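Local coordinates for protein PrgA (PDB 6Z9K) that protects conjugative-plasmid-bearing Enterococcus faecalis against unwanted conjugation through surface exclusion, as a cell-wall-linked protein represented here by its metal-binding CAP domain, at residues A[107-112]-A[126-131]; A[118-123]-A[139-144]. One frame throughout, in Å; residues are numbered along the deposited sequence.

Contact 1 of 2, residues A[107-112]-A[126-131]; sequences WDIAKY and NKAAKE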
# COMPACT_ATOMS: atom_id res chain seq x y z
N TRP A 107 5.36 10.22 -5.28
CA TRP A 107 6.36 10.12 -6.37
C TRP A 107 7.56 11.01 -6.05
O TRP A 107 8.68 10.65 -6.49
CB TRP A 107 5.69 10.35 -7.74
CG TRP A 107 4.94 9.11 -8.11
CD1 TRP A 107 3.60 8.87 -7.90
CD2 TRP A 107 5.48 7.89 -8.66
NE1 TRP A 107 3.27 7.61 -8.34
CE2 TRP A 107 4.41 6.98 -8.78
CE3 TRP A 107 6.75 7.49 -9.08
CZ2 TRP A 107 4.59 5.70 -9.32
CZ3 TRP A 107 6.93 6.22 -9.58
CH2 TRP A 107 5.85 5.35 -9.72
N ASP A 108 7.37 12.12 -5.34
CA ASP A 108 8.52 12.92 -4.86
C ASP A 108 9.36 12.08 -3.89
O ASP A 108 10.62 12.09 -4.00
CB ASP A 108 8.09 14.27 -4.33
CG ASP A 108 7.72 15.28 -5.39
OD1 ASP A 108 7.91 14.98 -6.62
OD2 ASP A 108 7.20 16.33 -4.99
N ILE A 109 8.71 11.37 -2.97
CA ILE A 109 9.49 10.50 -2.03
C ILE A 109 10.29 9.51 -2.86
O ILE A 109 11.44 9.26 -2.59
CB ILE A 109 8.59 9.87 -0.97
CG1 ILE A 109 8.03 10.91 0.02
CG2 ILE A 109 9.31 8.69 -0.28
CD1 ILE A 109 7.03 10.39 1.02
N ALA A 110 9.67 8.90 -3.86
CA ALA A 110 10.31 7.83 -4.66
C ALA A 110 11.51 8.43 -5.40
O ALA A 110 12.64 7.83 -5.31
CB ALA A 110 9.25 7.21 -5.57
N LYS A 111 11.33 9.57 -6.04
CA LYS A 111 12.39 10.26 -6.82
C LYS A 111 13.59 10.59 -5.92
O LYS A 111 14.76 10.41 -6.33
CB LYS A 111 11.81 11.56 -7.38
CG LYS A 111 12.74 12.31 -8.29
CD LYS A 111 12.03 13.38 -9.06
CE LYS A 111 11.55 14.55 -8.24
NZ LYS A 111 11.56 15.76 -9.09
N TYR A 112 13.34 11.03 -4.70
CA TYR A 112 14.40 11.50 -3.79
C TYR A 112 15.03 10.34 -3.02
O TYR A 112 16.07 10.58 -2.39
CB TYR A 112 13.83 12.56 -2.84
CG TYR A 112 13.42 13.85 -3.51
CD1 TYR A 112 13.89 14.22 -4.77
CD2 TYR A 112 12.63 14.76 -2.83
CE1 TYR A 112 13.54 15.43 -5.35
CE2 TYR A 112 12.28 15.97 -3.38
CZ TYR A 112 12.77 16.32 -4.64
OH TYR A 112 12.42 17.54 -5.16
N ASN A 126 11.46 13.63 4.28
CA ASN A 126 11.29 15.00 4.80
C ASN A 126 11.50 16.07 3.73
O ASN A 126 10.78 17.07 3.76
CB ASN A 126 12.19 15.20 6.00
CG ASN A 126 11.66 14.43 7.19
OD1 ASN A 126 10.50 14.59 7.53
ND2 ASN A 126 12.48 13.61 7.83
N LYS A 127 12.39 15.82 2.79
CA LYS A 127 12.57 16.81 1.70
C LYS A 127 11.28 16.86 0.87
O LYS A 127 10.80 17.96 0.51
CB LYS A 127 13.75 16.43 0.82
CG LYS A 127 14.09 17.40 -0.29
CD LYS A 127 15.26 16.90 -1.14
CE LYS A 127 15.91 18.00 -1.95
NZ LYS A 127 15.06 18.53 -3.06
N ALA A 128 10.76 15.72 0.48
CA ALA A 128 9.49 15.62 -0.25
C ALA A 128 8.37 16.27 0.58
O ALA A 128 7.53 16.95 0.03
CB ALA A 128 9.17 14.18 -0.58
N ALA A 129 8.34 15.98 1.87
CA ALA A 129 7.27 16.52 2.73
C ALA A 129 7.33 18.04 2.65
O ALA A 129 6.30 18.69 2.34
CB ALA A 129 7.45 16.01 4.12
N LYS A 130 8.49 18.63 2.86
CA LYS A 130 8.57 20.10 2.90
C LYS A 130 8.09 20.68 1.56
O LYS A 130 7.29 21.64 1.52
CB LYS A 130 9.99 20.52 3.20
CG LYS A 130 10.13 22.04 3.16
CD LYS A 130 11.53 22.52 3.22
CE LYS A 130 11.60 24.03 2.98
NZ LYS A 130 11.64 24.77 4.26
N GLU A 131 8.52 20.08 0.44
CA GLU A 131 8.20 20.64 -0.89
C GLU A 131 6.72 20.48 -1.22
O GLU A 131 6.22 21.24 -2.08
CB GLU A 131 9.03 19.95 -1.93
CG GLU A 131 10.49 20.34 -1.81
CD GLU A 131 11.42 19.56 -2.72
OE1 GLU A 131 10.94 18.96 -3.71
OE2 GLU A 131 12.64 19.64 -2.47
O HOH W 1 8.72 18.71 -5.19
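One face of the Tyr112 ring carries the aliphatic chain of Lys127, whose CD sits 3.7 Å above the ring plane toward the rim; at the ring's edge, in plane, lie the backbone N of Ala128 and OE1 of Glu131. The ring thus bridges CAP-domain helices 100-112 and 122-132, whose short segments run in roughly opposing directions (141°), axes 8.5 Å apart. Tyrosine suits its place by pairing a flat face for lysine CH groups with a hydroxyl that reaches Glu131. The Lys127 chain runs extended over the ring and bends only at its last torsion (chi4 -70°), which brings NZ to an off-centre cation-pi contact, 4.1 Å from the Tyr112 centroid, and into a salt bridge of 2.7 Å with Glu131 OE2, one helical turn on. Tyr112 OH donates to Glu131 OE1 at 2.5 Å. Both bonds reach syn lone pairs, gripping the carboxylate at each oxygen, 80° from the ring plane. Deeper in, small Ala128 permits close approach, its CB 3.5 Å from Ile109 CG1. Asp108 OD2 forms a salt bridge with Lys104, a hydrogen bond with Asn132, and accepts from a water that also donates, at 2.7 Å, to Glu131 OE1.

Contact 2 of 2, residues A[118-123]-A[139-144]; sequences YMHDVI and GMNYYE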
# COMPACT_ATOMS: atom_id res chain seq x y z
N TYR A 118 18.07 0.25 1.33
CA TYR A 118 16.95 -0.68 1.57
C TYR A 118 16.02 -0.05 2.61
O TYR A 118 14.87 -0.31 2.53
CB TYR A 118 17.44 -2.04 2.08
CG TYR A 118 16.40 -3.11 2.30
CD1 TYR A 118 15.63 -3.62 1.24
CD2 TYR A 118 16.25 -3.70 3.55
CE1 TYR A 118 14.74 -4.67 1.42
CE2 TYR A 118 15.35 -4.72 3.76
CZ TYR A 118 14.59 -5.19 2.69
OH TYR A 118 13.70 -6.20 2.87
N MET A 119 16.52 0.69 3.58
CA MET A 119 15.66 1.24 4.66
C MET A 119 14.99 2.52 4.17
O MET A 119 15.31 3.02 3.09
CB MET A 119 16.53 1.55 5.87
CG MET A 119 17.24 0.35 6.39
SD MET A 119 18.31 0.85 7.76
CE MET A 119 19.51 1.92 6.98
N HIS A 120 14.03 3.00 4.94
CA HIS A 120 13.44 4.34 4.72
C HIS A 120 14.57 5.35 4.50
O HIS A 120 15.49 5.41 5.31
CB HIS A 120 12.59 4.80 5.88
CG HIS A 120 11.46 3.88 6.20
ND1 HIS A 120 10.44 3.62 5.32
CD2 HIS A 120 11.26 3.08 7.27
CE1 HIS A 120 9.55 2.79 5.91
NE2 HIS A 120 10.05 2.45 7.10
N ASP A 121 14.41 6.22 3.50
CA ASP A 121 15.33 7.36 3.27
C ASP A 121 14.69 8.57 3.93
O ASP A 121 13.84 9.22 3.32
CB ASP A 121 15.58 7.53 1.78
CG ASP A 121 16.62 8.61 1.47
OD1 ASP A 121 16.87 9.49 2.36
OD2 ASP A 121 17.18 8.58 0.36
N VAL A 122 14.98 8.78 5.19
CA VAL A 122 14.28 9.83 5.98
C VAL A 122 14.63 11.19 5.41
O VAL A 122 13.83 12.06 5.47
CB VAL A 122 14.56 9.76 7.49
CG1 VAL A 122 14.02 8.43 8.05
CG2 VAL A 122 16.00 9.89 7.88
N ILE A 123 15.82 11.39 4.86
CA ILE A 123 16.18 12.70 4.25
C ILE A 123 15.27 12.92 3.05
O ILE A 123 14.72 14.02 2.89
CB ILE A 123 17.65 12.72 3.82
CG1 ILE A 123 18.52 12.75 5.07
CG2 ILE A 123 17.90 13.90 2.89
CD1 ILE A 123 19.94 12.64 4.80
N GLY A 139 14.90 13.03 10.89
CA GLY A 139 15.44 11.71 11.26
C GLY A 139 14.40 10.60 11.38
O GLY A 139 14.82 9.45 11.63
N MET A 140 13.12 10.93 11.23
CA MET A 140 12.01 10.00 11.46
C MET A 140 11.23 9.85 10.17
O MET A 140 11.30 10.72 9.26
CB MET A 140 11.06 10.50 12.56
CG MET A 140 11.75 11.01 13.77
SD MET A 140 12.56 9.68 14.65
CE MET A 140 11.17 8.75 15.28
N ASN A 141 10.43 8.83 10.15
CA ASN A 141 9.51 8.55 9.03
C ASN A 141 8.11 8.29 9.61
O ASN A 141 7.89 7.24 10.18
CB ASN A 141 9.98 7.32 8.28
CG ASN A 141 8.85 6.71 7.50
OD1 ASN A 141 8.10 7.43 6.83
ND2 ASN A 141 8.73 5.39 7.59
N TYR A 142 7.17 9.21 9.42
CA TYR A 142 5.76 8.92 9.75
C TYR A 142 4.90 8.98 8.49
O TYR A 142 3.70 9.14 8.64
CB TYR A 142 5.15 9.91 10.73
CG TYR A 142 5.92 9.99 12.02
CD1 TYR A 142 6.40 8.84 12.63
CD2 TYR A 142 6.14 11.21 12.60
CE1 TYR A 142 7.14 8.92 13.80
CE2 TYR A 142 6.80 11.29 13.82
CZ TYR A 142 7.35 10.15 14.38
OH TYR A 142 8.07 10.25 15.56
N TYR A 143 5.45 8.74 7.31
CA TYR A 143 4.67 8.82 6.06
C TYR A 143 4.68 7.51 5.27
O TYR A 143 3.74 7.29 4.53
CB TYR A 143 5.25 9.93 5.18
CG TYR A 143 4.98 11.31 5.70
CD1 TYR A 143 3.71 11.84 5.69
CD2 TYR A 143 6.02 12.11 6.21
CE1 TYR A 143 3.44 13.11 6.17
CE2 TYR A 143 5.77 13.39 6.66
CZ TYR A 143 4.48 13.90 6.62
OH TYR A 143 4.22 15.16 7.07
N GLU A 144 5.77 6.73 5.37
CA GLU A 144 6.03 5.63 4.42
C GLU A 144 5.97 4.24 5.05
O GLU A 144 6.56 3.99 6.12
CB GLU A 144 7.41 5.88 3.79
CG GLU A 144 7.88 4.77 2.88
CD GLU A 144 9.22 5.10 2.24
OE1 GLU A 144 10.25 4.79 2.85
OE2 GLU A 144 9.16 5.74 1.18
O HOH W 2 12.39 5.94 1.36
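His120 and Glu144 run past each other in opposite directions, ring and carboxylate planes only 29° apart, whereas the side chains of His120 and Asn141 cross at about a right angle, the amide plane tilted 45° to the ring. ND1 of His120 donates to OE1 of Glu144 over 2.7 Å, nearly straight (173°), in the ring plane and onto the acceptor's anti lone pair. An extended Glu144 chain, with CG anti to the backbone N, carries the carboxylate to that edge. OE1 also accepts from a water bound to Asp121 N, and OE2 is bonded to His213. Over the centre of the ring face stands Asn141 ND2, 3.1 Å above the plane. Asparagine suits this post because both ends of its amide are tied to its own loop: OD1 accepts from Tyr143 N, closing an Asx turn, and from Glu144 N at 2.8 Å, while ND2 gives a straight bond to Glu144 O. Branched Val122 packs its CG1 on Met140 O at 3.8 Å. The His-carboxylate pair, the nearest side-chain atom of His120 about 3 Å from a bound magnesium ion and close to metal-binding His185, is consistent with the metal-binding cleft of CAP domains.

The two contacts lie on the same side of the domain, their centres about 10 Å apart, and share helix 122-132: contact 2 uses its N-terminal end and the loop before it, contact 1 its later turns. Their segments alternate along the chain, in the order 107-112, 118-123, 126-131, 139-144, so the loops closed by the two contacts overlap in sequence. They touch at several points, among them Ile109 CG2 on Glu144 OE2, 3.3 Å apart, and a weak hydrogen bond from Asn126 ND2 to Met140 O. Contact 1 joins helix 122-132 to helix 100-112, which lies against strands 196-202 and 211-217; contact 2 joins its start to the loop entering strand 144-148 of that same sheet. Contact 2 borders the magnesium site, whereas the Ile109 side chain of contact 1 is about 11 Å from the ion.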